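Side-chain contacts in beta-hexosaminidase (Neisseria gonorrhoeae, PDB 6JTJ), which probably takes part in peptidoglycan recycling by hydrolysing the terminal beta-1,4-linked N-acetylglucosamine from peptide-linked cell-wall fragments: residues I42-V47 / E99-V104; A49-F54 / E58-R63; V260-V265 / E274-Q279; G318-L323 / P341-L346. All coordinates share one frame; numbering follows the deposited sequence.

Contact 1: I42-V47 / E99-V104; sequences IPRGPV and ELIIAV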
loop_
_atom_site.group_PDB
_atom_site.type_symbol
_atom_site.label_atom_id
_atom_site.label_comp_id
_atom_site.label_asym_id
_atom_site.label_seq_id
_atom_site.Cartn_x
_atom_site.Cartn_y
_atom_site.Cartn_z
ATOM N N ILE C 42 -21.825 -27.716 13.737
ATOM C CA ILE C 42 -20.692 -28.059 12.876
ATOM C C ILE C 42 -19.443 -27.355 13.417
ATOM O O ILE C 42 -19.480 -26.155 13.671
ATOM C CB ILE C 42 -20.922 -27.553 11.437
ATOM C CG1 ILE C 42 -22.361 -27.833 10.981
ATOM C CG2 ILE C 42 -19.911 -28.174 10.481
ATOM C CD1 ILE C 42 -22.728 -27.209 9.645
ATOM N N PRO C 43 -18.346 -28.091 13.612
ATOM C CA PRO C 43 -17.148 -27.376 14.032
ATOM C C PRO C 43 -16.757 -26.267 13.032
ATOM O O PRO C 43 -17.047 -26.366 11.819
ATOM C CB PRO C 43 -16.076 -28.471 14.076
ATOM C CG PRO C 43 -16.824 -29.757 14.184
ATOM C CD PRO C 43 -18.126 -29.539 13.490
ATOM N N ARG C 44 -16.132 -25.211 13.545
ATOM C CA ARG C 44 -15.665 -24.129 12.680
ATOM C C ARG C 44 -14.538 -24.660 11.820
ATOM O O ARG C 44 -13.567 -25.206 12.336
ATOM C CB ARG C 44 -15.176 -22.960 13.508
ATOM C CG ARG C 44 -16.244 -22.257 14.306
ATOM C CD ARG C 44 -15.613 -21.205 15.194
ATOM N NE ARG C 44 -16.609 -20.375 15.859
ATOM C CZ ARG C 44 -16.693 -20.163 17.164
ATOM N NH1 ARG C 44 -15.815 -20.695 18.025
ATOM N NH2 ARG C 44 -17.665 -19.389 17.617
ATOM N N GLY C 45 -14.693 -24.537 10.505
ATOM C CA GLY C 45 -13.667 -24.985 9.570
ATOM C C GLY C 45 -12.493 -24.035 9.505
ATOM O O GLY C 45 -12.530 -22.966 10.100
ATOM N N PRO C 46 -11.449 -24.402 8.749
ATOM C CA PRO C 46 -10.222 -23.593 8.682
ATOM C C PRO C 46 -10.184 -22.550 7.567
ATOM O O PRO C 46 -9.113 -22.089 7.211
ATOM C CB PRO C 46 -9.143 -24.653 8.438
ATOM C CG PRO C 46 -9.835 -25.668 7.593
ATOM C CD PRO C 46 -11.263 -25.715 8.104
ATOM N N VAL C 47 -11.326 -22.178 7.018
ATOM C CA VAL C 47 -11.358 -21.184 5.953
ATOM C C VAL C 47 -12.141 -19.990 6.434
ATOM O O VAL C 47 -13.227 -20.153 6.982
ATOM C CB VAL C 47 -12.023 -21.748 4.683
ATOM C CG1 VAL C 47 -12.165 -20.678 3.612
ATOM C CG2 VAL C 47 -11.227 -22.922 4.143
ATOM N N GLU C 99 -20.930 -20.415 16.418
ATOM C CA GLU C 99 -21.249 -19.379 15.465
ATOM C C GLU C 99 -19.989 -18.970 14.715
ATOM O O GLU C 99 -18.895 -18.912 15.285
ATOM C CB GLU C 99 -21.885 -18.190 16.169
ATOM C CG GLU C 99 -23.194 -18.557 16.872
ATOM C CD GLU C 99 -23.832 -17.400 17.617
ATOM O OE1 GLU C 99 -23.096 -16.516 18.081
ATOM O OE2 GLU C 99 -25.074 -17.379 17.768
ATOM N N LEU C 100 -20.145 -18.756 13.412
ATOM C CA LEU C 100 -19.044 -18.298 12.579
ATOM C C LEU C 100 -18.441 -17.031 13.191
ATOM O O LEU C 100 -19.167 -16.124 13.562
ATOM C CB LEU C 100 -19.528 -18.016 11.151
ATOM C CG LEU C 100 -19.953 -19.225 10.303
ATOM C CD1 LEU C 100 -20.521 -18.752 8.974
ATOM C CD2 LEU C 100 -18.812 -20.202 10.069
ATOM N N ILE C 101 -17.114 -17.005 13.304
ATOM C CA ILE C 101 -16.386 -15.842 13.803
ATOM C C ILE C 101 -16.374 -14.759 12.722
ATOM O O ILE C 101 -16.139 -15.037 11.558
ATOM C CB ILE C 101 -14.937 -16.222 14.189
ATOM C CG1 ILE C 101 -14.936 -17.113 15.433
ATOM C CG2 ILE C 101 -14.080 -14.988 14.422
ATOM C CD1 ILE C 101 -15.385 -16.448 16.712
ATOM N N ILE C 102 -16.664 -13.530 13.111
ATOM C CA ILE C 102 -16.748 -12.418 12.174
ATOM C C ILE C 102 -15.675 -11.380 12.510
ATOM O O ILE C 102 -15.584 -10.906 13.652
ATOM C CB ILE C 102 -18.147 -11.754 12.220
ATOM C CG1 ILE C 102 -19.242 -12.808 11.971
ATOM C CG2 ILE C 102 -18.234 -10.628 11.201
ATOM C CD1 ILE C 102 -20.661 -12.275 12.049
ATOM N N ALA C 103 -14.876 -11.027 11.514
ATOM C CA ALA C 103 -13.798 -10.060 11.695
ATOM C C ALA C 103 -13.867 -8.919 10.699
ATOM O O ALA C 103 -14.589 -8.981 9.703
ATOM C CB ALA C 103 -12.452 -10.754 11.591
ATOM N N VAL C 104 -13.133 -7.855 11.020
ATOM C CA VAL C 104 -13.016 -6.671 10.161
ATOM C C VAL C 104 -11.676 -5.969 10.436
ATOM O O VAL C 104 -11.077 -6.144 11.497
ATOM C CB VAL C 104 -14.183 -5.692 10.406
ATOM C CG1 VAL C 104 -14.051 -5.009 11.764
ATOM C CG2 VAL C 104 -14.289 -4.659 9.298
#
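The guanidinium group of Arg44 closes on the backbone carbonyl of Glu99 with two nitrogens, side-on, so that a single oxygen receives both N-H groups. NE of Arg44 lies 2.8 Å from Glu99 O and NH2 of Arg44 lies 2.7 Å from the same atom. Glu99 O sits almost exactly in the guanidinium plane, at the edge between the two donors. Seen from the carbonyl, the donors differ: NH2 is in the carbonyl plane on a lone pair, whereas NE stands 37° above that plane. The bonds bend to 144° and 146° at the hydrogens, as expected when one acceptor is shared by neighbouring N-H groups.

The Arg44 chain reaches this point fully extended from CG to NE. Ile101 crosses it at about a right angle and lays CG1 over one face of the guanidinium group, 3.7 Å from Arg44 NE and toward the rim; Ile101 CD1 approaches NH2 of Arg44 to 3.8 Å. On the far side NH1 donates to Gln351 OE1, and Trp350 of helix 346-352 packs against both Arg44 and Ile101.

The loop 42-47 leads into strand 47-49 and the other segment enters strand 101-108, two parallel strands separated by strand 69-74 in the barrel-like catalytic domain of family 3 glycosidases. The carboxylate of Glu99 takes no part, its OE1 staying 6.2 Å from Arg44 NH2. The buried guanidinium is thus locked on a neutral carbonyl by two N-H groups and met by Gln351 at NH1, while a carboxylate contributes through the weak, long ion pair of NH2 with Glu354.

Contact 2: A49-F54 / E58-R63; sequences ADIAAF and EEEKQR
One hydrogen bond carries the polar part of this contact: the backbone N of Ala52 donates to the carboxylate of Glu60, with Ala52 N 2.9 Å from Glu60 OE2. The bond is fairly straight, 157° at the hydrogen, and reaches OE2 on its syn side, the side facing the other oxygen, although the donor lies 33° out of the carboxylate plane. OE1 accepts from the backbone N of Thr57, the N3-to-N-cap half of a capping box. Both oxygens of this buried carboxylate therefore take a backbone N-H, one from Thr57 directly before the helix and one from Ala52 in the loop, which fixes the rotation of the group. Glu60 is directed at the loop by its CG, set anti to its own carbonyl carbon (chi1 -77°), and by a chain extended beyond it.

In the fold, residues 49-54 start at the end of strand 47-49 and run toward helix 58-64, which connects that strand to its parallel neighbour 69-74. The contact thus lies within a beta-alpha-beta crossover of the family 3 glycosidase domain, where the helix reaches back to the loop that precedes it.

The van der Waals part sets aliphatic carbons against the carboxylate. Ile51 crosses Glu60 at about a right angle, with its CB 3.8 Å from Glu60 OE2 and its CG2 4.1 Å from Glu60 CD. The methyl CB of Ala52 comes nearer, 3.3 Å from Glu60 OE2. Farther along, Ile51 packs on Leu88 and Ile92 of helix 82-94. Among charged groups, Asp50 forms a salt bridge with Arg77, and Arg63 pairs with Asp332.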
loop_
_atom_site.group_PDB
_atom_site.type_symbol
_atom_site.label_atom_id
_atom_site.label_comp_id
_atom_site.label_asym_id
_atom_site.label_seq_id
_atom_site.Cartn_x
_atom_site.Cartn_y
_atom_site.Cartn_z
ATOM N N ALA C 49 -13.995 -16.859 4.889
ATOM C CA ALA C 49 -14.472 -16.413 3.588
ATOM C C ALA C 49 -15.047 -15.023 3.756
ATOM O O ALA C 49 -14.795 -14.380 4.764
ATOM C CB ALA C 49 -15.497 -17.398 3.044
ATOM N N ASP C 50 -15.802 -14.552 2.771
ATOM C CA ASP C 50 -16.436 -13.251 2.876
ATOM C C ASP C 50 -17.725 -13.243 2.069
ATOM O O ASP C 50 -18.161 -14.273 1.590
ATOM C CB ASP C 50 -15.469 -12.153 2.430
ATOM C CG ASP C 50 -15.146 -12.213 0.963
ATOM O OD1 ASP C 50 -15.697 -13.082 0.240
ATOM O OD2 ASP C 50 -14.302 -11.392 0.538
ATOM N N ILE C 51 -18.343 -12.087 1.943
ATOM C CA ILE C 51 -19.645 -12.010 1.306
ATOM C C ILE C 51 -19.729 -10.750 0.468
ATOM O O ILE C 51 -18.939 -9.824 0.635
ATOM C CB ILE C 51 -20.795 -12.119 2.328
ATOM C CG1 ILE C 51 -20.633 -11.091 3.444
ATOM C CG2 ILE C 51 -20.813 -13.528 2.921
ATOM C CD1 ILE C 51 -21.854 -10.969 4.331
ATOM N N ALA C 52 -20.690 -10.734 -0.449
ATOM C CA ALA C 52 -20.691 -9.755 -1.524
ATOM C C ALA C 52 -21.185 -8.390 -1.106
ATOM O O ALA C 52 -20.585 -7.373 -1.467
ATOM C CB ALA C 52 -21.514 -10.278 -2.688
ATOM N N ALA C 53 -22.279 -8.342 -0.364
ATOM C CA ALA C 53 -22.955 -7.065 -0.144
ATOM C C ALA C 53 -23.594 -6.969 1.237
ATOM O O ALA C 53 -23.007 -7.435 2.222
ATOM C CB ALA C 53 -23.968 -6.817 -1.268
ATOM N N PHE C 54 -24.777 -6.368 1.330
ATOM C CA PHE C 54 -25.332 -5.977 2.626
ATOM C C PHE C 54 -26.115 -7.082 3.354
ATOM O O PHE C 54 -26.247 -7.037 4.578
ATOM C CB PHE C 54 -26.220 -4.747 2.449
ATOM C CG PHE C 54 -25.562 -3.625 1.687
ATOM C CD1 PHE C 54 -24.342 -3.099 2.110
ATOM C CD2 PHE C 54 -26.159 -3.095 0.554
ATOM C CE1 PHE C 54 -23.733 -2.068 1.415
ATOM C CE2 PHE C 54 -25.558 -2.056 -0.145
ATOM C CZ PHE C 54 -24.345 -1.543 0.286
ATOM N N GLU C 58 -29.028 -16.563 -0.848
ATOM C CA GLU C 58 -29.273 -17.967 -0.565
ATOM C C GLU C 58 -28.046 -18.797 -0.901
ATOM O O GLU C 58 -27.731 -19.744 -0.193
ATOM C CB GLU C 58 -30.487 -18.479 -1.347
ATOM C CG GLU C 58 -31.276 -19.569 -0.642
ATOM C CD GLU C 58 -31.861 -19.106 0.694
ATOM O OE1 GLU C 58 -32.321 -17.938 0.802
ATOM O OE2 GLU C 58 -31.856 -19.910 1.653
ATOM N N GLU C 59 -27.360 -18.428 -1.978
ATOM C CA GLU C 59 -26.128 -19.092 -2.373
ATOM C C GLU C 59 -25.063 -18.943 -1.284
ATOM O O GLU C 59 -24.367 -19.905 -0.953
ATOM C CB GLU C 59 -25.630 -18.494 -3.679
ATOM C CG GLU C 59 -24.438 -19.201 -4.295
ATOM C CD GLU C 59 -23.996 -18.566 -5.608
ATOM O OE1 GLU C 59 -24.833 -17.938 -6.285
ATOM O OE2 GLU C 59 -22.808 -18.684 -5.969
ATOM N N GLU C 60 -24.960 -17.739 -0.721
ATOM C CA GLU C 60 -24.013 -17.463 0.360
ATOM C C GLU C 60 -24.336 -18.274 1.611
ATOM O O GLU C 60 -23.440 -18.846 2.241
ATOM C CB GLU C 60 -23.947 -15.952 0.662
ATOM C CG GLU C 60 -23.130 -15.176 -0.377
ATOM C CD GLU C 60 -23.303 -13.664 -0.316
ATOM O OE1 GLU C 60 -24.265 -13.207 0.329
ATOM O OE2 GLU C 60 -22.496 -12.935 -0.942
ATOM N N LYS C 61 -25.618 -18.347 1.954
ATOM C CA LYS C 61 -26.063 -19.166 3.090
ATOM C C LYS C 61 -25.592 -20.605 2.949
ATOM O O LYS C 61 -25.071 -21.192 3.895
ATOM C CB LYS C 61 -27.580 -19.128 3.236
ATOM C CG LYS C 61 -28.099 -17.790 3.719
ATOM C CD LYS C 61 -29.610 -17.772 3.838
ATOM C CE LYS C 61 -30.089 -16.391 4.254
ATOM N NZ LYS C 61 -31.567 -16.304 4.345
ATOM N N GLN C 62 -25.763 -21.164 1.760
ATOM C CA GLN C 62 -25.342 -22.534 1.521
ATOM C C GLN C 62 -23.838 -22.645 1.619
ATOM O O GLN C 62 -23.327 -23.581 2.225
ATOM C CB GLN C 62 -25.841 -23.038 0.163
ATOM C CG GLN C 62 -27.323 -23.354 0.169
ATOM C CD GLN C 62 -27.932 -23.353 -1.216
ATOM O OE1 GLN C 62 -28.728 -22.466 -1.599
ATOM N NE2 GLN C 62 -27.558 -24.357 -1.983
ATOM N N ARG C 63 -23.127 -21.689 1.033
ATOM C CA ARG C 63 -21.670 -21.678 1.129
ATOM C C ARG C 63 -21.200 -21.643 2.582
ATOM O O ARG C 63 -20.324 -22.409 2.949
ATOM C CB ARG C 63 -21.087 -20.499 0.346
ATOM C CG ARG C 63 -19.574 -20.440 0.383
ATOM C CD ARG C 63 -19.003 -19.743 -0.837
ATOM N NE ARG C 63 -19.808 -18.585 -1.169
ATOM C CZ ARG C 63 -20.463 -18.392 -2.304
ATOM N NH1 ARG C 63 -20.427 -19.264 -3.308
ATOM N NH2 ARG C 63 -21.159 -17.282 -2.437
#

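Contact 3: V260-V265 / E274-Q279; sequences VVYPQV and EIWLKQ
Trp276 turns an edge of its indole toward the face of the Tyr262 ring, an edge-to-face pair with centroids 5.1 Å apart and planes inclined at 63°. The two side chains cross at about a right angle. Tyr262 CB lies at the rim of the indole, near its plane and 3.7 Å from Trp276 CZ2.

Val265 occupies a different side of the tryptophan. Its CG1, anti to the backbone N (chi1 175°), stands over one face of the six-membered ring, 4.0 Å from the centroid and 28° off the normal, a CH-pi contact. Val265 CG1 also meets Ile275 CG2, at 3.6 Å, where the two chains slide past each other in opposite directions.

A water bridges the polar edge. It accepts from Tyr262 N at 2.6 Å and from Trp276 NE1 at 3.1 Å, and lies in the plane of the indole. The phenol is held apart from this pair, Tyr262 OH being bonded to Gly214 O. Leu233 and Leu236 of helix 233-238 also pack on Trp276. The contact joins the first turn of helix 274-284 to the loop around the short, weakly bonded strand 261-262, within the connection between parallel strands 254-257 and 290-295 of the family 3 glycosidase domain. Tyr262 is about 7 Å from His211, a predicted substrate-binding residue, measured between side chains. The chemistry is mainly that of aromatic and aliphatic surfaces, and the water gives the indole N-H an acceptor within this packing.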
loop_
_atom_site.group_PDB
_atom_site.type_symbol
_atom_site.label_atom_id
_atom_site.label_comp_id
_atom_site.label_asym_id
_atom_site.label_seq_id
_atom_site.Cartn_x
_atom_site.Cartn_y
_atom_site.Cartn_z
ATOM N N VAL C 260 6.295 -10.967 2.670
ATOM C CA VAL C 260 7.633 -10.420 2.556
ATOM C C VAL C 260 8.599 -11.594 2.671
ATOM O O VAL C 260 8.399 -12.473 3.509
ATOM C CB VAL C 260 7.919 -9.418 3.705
ATOM C CG1 VAL C 260 9.386 -9.021 3.739
ATOM C CG2 VAL C 260 7.053 -8.176 3.572
ATOM N N VAL C 261 9.653 -11.579 1.861
ATOM C CA VAL C 261 10.706 -12.585 1.937
ATOM C C VAL C 261 11.870 -12.032 2.724
ATOM O O VAL C 261 12.279 -10.882 2.514
ATOM C CB VAL C 261 11.205 -13.003 0.537
ATOM C CG1 VAL C 261 12.214 -14.128 0.654
ATOM C CG2 VAL C 261 10.048 -13.454 -0.320
ATOM N N TYR C 262 12.383 -12.843 3.640
ATOM C CA TYR C 262 13.518 -12.488 4.466
ATOM C C TYR C 262 14.616 -13.517 4.137
ATOM O O TYR C 262 14.785 -14.491 4.870
ATOM C CB TYR C 262 13.141 -12.549 5.955
ATOM C CG TYR C 262 11.931 -11.696 6.318
ATOM C CD1 TYR C 262 10.641 -12.122 6.047
ATOM C CD2 TYR C 262 12.086 -10.467 6.950
ATOM C CE1 TYR C 262 9.543 -11.347 6.381
ATOM C CE2 TYR C 262 10.990 -9.680 7.265
ATOM C CZ TYR C 262 9.718 -10.135 6.989
ATOM O OH TYR C 262 8.649 -9.355 7.310
ATOM N N PRO C 263 15.371 -13.290 3.044
ATOM C CA PRO C 263 16.263 -14.334 2.498
ATOM C C PRO C 263 17.303 -14.894 3.445
ATOM O O PRO C 263 17.649 -16.060 3.333
ATOM C CB PRO C 263 16.942 -13.647 1.320
ATOM C CG PRO C 263 16.007 -12.555 0.939
ATOM C CD PRO C 263 15.453 -12.058 2.243
ATOM N N GLN C 264 17.778 -14.116 4.399
ATOM C CA GLN C 264 18.722 -14.666 5.370
ATOM C C GLN C 264 18.109 -15.718 6.284
ATOM O O GLN C 264 18.837 -16.432 6.967
ATOM C CB GLN C 264 19.348 -13.557 6.221
ATOM C CG GLN C 264 20.349 -12.702 5.461
ATOM C CD GLN C 264 21.275 -11.960 6.402
ATOM O OE1 GLN C 264 21.845 -12.547 7.319
ATOM N NE2 GLN C 264 21.394 -10.651 6.211
ATOM N N VAL C 265 16.779 -15.765 6.366
ATOM C CA VAL C 265 16.111 -16.751 7.210
ATOM C C VAL C 265 15.456 -17.820 6.349
ATOM O O VAL C 265 15.455 -18.979 6.719
ATOM C CB VAL C 265 15.073 -16.090 8.142
ATOM C CG1 VAL C 265 14.294 -17.136 8.942
ATOM C CG2 VAL C 265 15.751 -15.116 9.097
ATOM N N GLU C 274 7.668 -22.551 6.949
ATOM C CA GLU C 274 7.742 -23.385 8.158
ATOM C C GLU C 274 8.717 -22.819 9.155
ATOM O O GLU C 274 8.495 -22.871 10.358
ATOM C CB GLU C 274 8.214 -24.797 7.827
ATOM C CG GLU C 274 7.202 -25.652 7.103
ATOM C CD GLU C 274 7.651 -27.105 6.992
ATOM O OE1 GLU C 274 8.832 -27.346 6.644
ATOM O OE2 GLU C 274 6.833 -28.008 7.255
ATOM N N ILE C 275 9.821 -22.292 8.648
ATOM C CA ILE C 275 10.840 -21.718 9.511
ATOM C C ILE C 275 10.232 -20.551 10.313
ATOM O O ILE C 275 10.293 -20.539 11.545
ATOM C CB ILE C 275 12.081 -21.292 8.692
ATOM C CG1 ILE C 275 12.791 -22.544 8.132
ATOM C CG2 ILE C 275 13.046 -20.494 9.554
ATOM C CD1 ILE C 275 13.766 -22.276 7.007
ATOM N N TRP C 276 9.611 -19.605 9.618
ATOM C CA TRP C 276 9.016 -18.456 10.306
ATOM C C TRP C 276 7.891 -18.878 11.245
ATOM O O TRP C 276 7.836 -18.437 12.387
ATOM C CB TRP C 276 8.520 -17.387 9.314
ATOM C CG TRP C 276 9.601 -16.515 8.824
ATOM C CD1 TRP C 276 10.059 -16.409 7.546
ATOM C CD2 TRP C 276 10.375 -15.608 9.603
ATOM N NE1 TRP C 276 11.078 -15.494 7.478
ATOM C CE2 TRP C 276 11.307 -15.008 8.737
ATOM C CE3 TRP C 276 10.387 -15.259 10.958
ATOM C CZ2 TRP C 276 12.230 -14.046 9.176
ATOM C CZ3 TRP C 276 11.320 -14.342 11.404
ATOM C CH2 TRP C 276 12.216 -13.721 10.510
ATOM N N LEU C 277 6.992 -19.724 10.759
ATOM C CA LEU C 277 5.760 -19.998 11.471
ATOM C C LEU C 277 5.883 -21.109 12.522
ATOM O O LEU C 277 5.309 -20.988 13.600
ATOM C CB LEU C 277 4.637 -20.313 10.480
ATOM C CG LEU C 277 4.389 -19.254 9.402
ATOM C CD1 LEU C 277 3.243 -19.683 8.503
ATOM C CD2 LEU C 277 4.099 -17.884 10.012
ATOM N N LYS C 278 6.625 -22.171 12.229
ATOM C CA LYS C 278 6.724 -23.277 13.180
ATOM C C LYS C 278 7.930 -23.121 14.063
ATOM O O LYS C 278 7.833 -23.141 15.280
ATOM C CB LYS C 278 6.761 -24.622 12.455
ATOM C CG LYS C 278 5.445 -24.936 11.774
ATOM C CD LYS C 278 5.442 -26.317 11.149
ATOM C CE LYS C 278 4.074 -26.600 10.567
ATOM N NZ LYS C 278 4.101 -27.770 9.662
ATOM N N GLN C 279 9.079 -22.947 13.447
ATOM C CA GLN C 279 10.309 -22.924 14.190
ATOM C C GLN C 279 10.416 -21.633 15.024
ATOM O O GLN C 279 10.740 -21.687 16.218
ATOM C CB GLN C 279 11.474 -23.151 13.202
ATOM C CG GLN C 279 12.890 -23.074 13.738
ATOM C CD GLN C 279 13.940 -23.275 12.649
ATOM O OE1 GLN C 279 13.674 -23.887 11.606
ATOM N NE2 GLN C 279 15.136 -22.747 12.884
HETATM O O HOH W 1 11.524 -15.227 4.413
#

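Contact 4: G318-L323 / P341-L346; sequences GCDIVL and PDNQDL
Asp320 and Ile321, where the chain comes into strand 321-323, one of the parallel strands of the family 3 glycosidase domain, meet the loop before helix 346-352 and the first residue of that helix. Strand 321-323 runs parallel to both 47-49 and 290-295.

The direct polar contact is between side chains: Asn343 ND2 donates to Asp320 OD1 at 3.0 Å, with 158° at the hydrogen. The donor comes to the anti lone pair of OD1, on the side away from OD2. The amide and carboxylate planes are nearly coplanar, 26° apart, although the side chains themselves cross at about a right angle. A water completes the polar set, donating to Asp320 O at 2.7 Å and accepting from Asn343 ND2, also at 2.7 Å. Asp320 has stronger charged partners elsewhere: OD2 forms a salt bridge with Arg282 and OD1 one with Arg349. With these and a bond from Ile291 N to OD2, the buried carboxylate is well supplied with donors, which would probably keep it ionised.

Asn343 also works within its own segment. The extended first torsion (chi1 -176°) carries the amide toward Asp320, while its OD1 accepts from Asp345 N at 3.1 Å, a capping bond at the turn leading into the helix. Residues Asn343 to Leu346 form a type I beta turn.

Apolar contact comes from one branch of Leu346. Pro46 packs on this leucine too, and across the contact Leu346 CD1 lies 3.8 Å from Ile321 CG1.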
loop_
_atom_site.group_PDB
_atom_site.type_symbol
_atom_site.label_atom_id
_atom_site.label_comp_id
_atom_site.label_asym_id
_atom_site.label_seq_id
_atom_site.Cartn_x
_atom_site.Cartn_y
_atom_site.Cartn_z
ATOM N N GLY C 318 2.165 -23.847 8.384
ATOM C CA GLY C 318 1.809 -23.622 9.781
ATOM C C GLY C 318 0.597 -22.723 10.031
ATOM O O GLY C 318 0.249 -22.497 11.191
ATOM N N CYS C 319 -0.050 -22.221 8.983
ATOM C CA CYS C 319 -1.269 -21.439 9.151
ATOM C C CYS C 319 -2.412 -22.309 9.643
ATOM O O CYS C 319 -2.552 -23.449 9.205
ATOM C CB CYS C 319 -1.694 -20.803 7.839
ATOM S SG CYS C 319 -0.485 -19.694 7.101
ATOM N N ASP C 320 -3.212 -21.771 10.566
ATOM C CA ASP C 320 -4.406 -22.442 11.078
ATOM C C ASP C 320 -5.579 -22.213 10.156
ATOM O O ASP C 320 -6.389 -23.124 9.934
ATOM C CB ASP C 320 -4.789 -21.890 12.452
ATOM C CG ASP C 320 -3.785 -22.216 13.513
ATOM O OD1 ASP C 320 -3.612 -23.410 13.829
ATOM O OD2 ASP C 320 -3.167 -21.283 14.058
ATOM N N ILE C 321 -5.691 -20.991 9.641
ATOM C CA ILE C 321 -6.876 -20.537 8.957
ATOM C C ILE C 321 -6.479 -19.754 7.704
ATOM O O ILE C 321 -5.635 -18.872 7.775
ATOM C CB ILE C 321 -7.698 -19.616 9.861
ATOM C CG1 ILE C 321 -8.288 -20.392 11.042
ATOM C CG2 ILE C 321 -8.826 -18.938 9.088
ATOM C CD1 ILE C 321 -8.664 -19.533 12.240
ATOM N N VAL C 322 -7.070 -20.096 6.566
ATOM C CA VAL C 322 -6.747 -19.430 5.322
ATOM C C VAL C 322 -7.829 -18.428 4.965
ATOM O O VAL C 322 -9.014 -18.693 5.123
ATOM C CB VAL C 322 -6.503 -20.409 4.143
ATOM C CG1 VAL C 322 -5.284 -21.279 4.404
ATOM C CG2 VAL C 322 -7.713 -21.285 3.858
ATOM N N LEU C 323 -7.390 -17.277 4.488
ATOM C CA LEU C 323 -8.276 -16.213 4.074
ATOM C C LEU C 323 -8.450 -16.258 2.569
ATOM O O LEU C 323 -7.466 -16.326 1.845
ATOM C CB LEU C 323 -7.692 -14.851 4.431
ATOM C CG LEU C 323 -8.197 -14.215 5.710
ATOM C CD1 LEU C 323 -7.793 -15.080 6.895
ATOM C CD2 LEU C 323 -7.660 -12.790 5.853
ATOM N N PRO C 341 -7.678 -30.347 7.327
ATOM C CA PRO C 341 -6.435 -30.871 7.894
ATOM C C PRO C 341 -6.615 -31.129 9.375
ATOM O O PRO C 341 -7.320 -30.387 10.051
ATOM C CB PRO C 341 -5.413 -29.751 7.638
ATOM C CG PRO C 341 -6.018 -28.892 6.589
ATOM C CD PRO C 341 -7.505 -28.999 6.760
ATOM N N ASP C 342 -5.961 -32.159 9.886
ATOM C CA ASP C 342 -6.061 -32.454 11.292
ATOM C C ASP C 342 -5.373 -31.343 12.097
ATOM O O ASP C 342 -4.172 -31.092 11.936
ATOM C CB ASP C 342 -5.425 -33.788 11.611
ATOM C CG ASP C 342 -5.703 -34.225 13.029
ATOM O OD1 ASP C 342 -6.883 -34.470 13.349
ATOM O OD2 ASP C 342 -4.743 -34.340 13.823
ATOM N N ASN C 343 -6.145 -30.661 12.936
ATOM C CA ASN C 343 -5.623 -29.583 13.778
ATOM C C ASN C 343 -6.441 -29.564 15.048
ATOM O O ASN C 343 -7.480 -28.926 15.107
ATOM C CB ASN C 343 -5.712 -28.245 13.034
ATOM C CG ASN C 343 -5.104 -27.079 13.804
ATOM O OD1 ASN C 343 -4.739 -27.205 14.969
ATOM N ND2 ASN C 343 -5.033 -25.914 13.146
ATOM N N GLN C 344 -5.977 -30.313 16.041
ATOM C CA GLN C 344 -6.666 -30.441 17.319
ATOM C C GLN C 344 -6.778 -29.117 18.076
ATOM O O GLN C 344 -7.595 -29.003 18.978
ATOM C CB GLN C 344 -5.939 -31.437 18.221
ATOM C CG GLN C 344 -5.968 -32.869 17.746
ATOM C CD GLN C 344 -4.900 -33.775 18.368
ATOM O OE1 GLN C 344 -4.953 -34.102 19.557
ATOM N NE2 GLN C 344 -3.938 -34.215 17.546
ATOM N N ASP C 345 -5.949 -28.135 17.717
ATOM C CA ASP C 345 -5.958 -26.835 18.379
ATOM C C ASP C 345 -6.918 -25.826 17.756
ATOM O O ASP C 345 -7.207 -24.792 18.351
ATOM C CB ASP C 345 -4.550 -26.275 18.365
ATOM C CG ASP C 345 -3.575 -27.145 19.132
ATOM O OD1 ASP C 345 -3.857 -27.435 20.307
ATOM O OD2 ASP C 345 -2.522 -27.514 18.576
ATOM N N LEU C 346 -7.450 -26.138 16.577
ATOM C CA LEU C 346 -8.206 -25.155 15.828
ATOM C C LEU C 346 -9.402 -24.641 16.615
ATOM O O LEU C 346 -9.640 -23.437 16.660
ATOM C CB LEU C 346 -8.660 -25.719 14.484
ATOM C CG LEU C 346 -9.319 -24.701 13.523
ATOM C CD1 LEU C 346 -8.487 -23.463 13.211
ATOM C CD2 LEU C 346 -9.704 -25.350 12.198
HETATM O O HOH W 2 -5.927 -25.696 10.594
#

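In the fold
Along the chain contact 2 is nested inside the loop closed by contact 1, and contacts 3 and 4 follow in series, all within the glycosyl hydrolase family 3 domain. Contacts 1 and 4 are neighbours, their centres about 12 Å apart; they touch through Pro46, whose O probably accepts a hydrogen bond from Val322 N as strands 47-49 and 321-323 pair in parallel. Segments of contacts 1 and 2 adjoin in sequence, centres about 13 Å apart. Contact 3, centred about 18 Å from contact 4, packs Lys278 and Leu277 on Gly318 and Cys319. Contacts 1, 2 and 4 thus join loops and helices to the sheet around the predicted catalytic site; contact 3 joins a loop to a helix beside it.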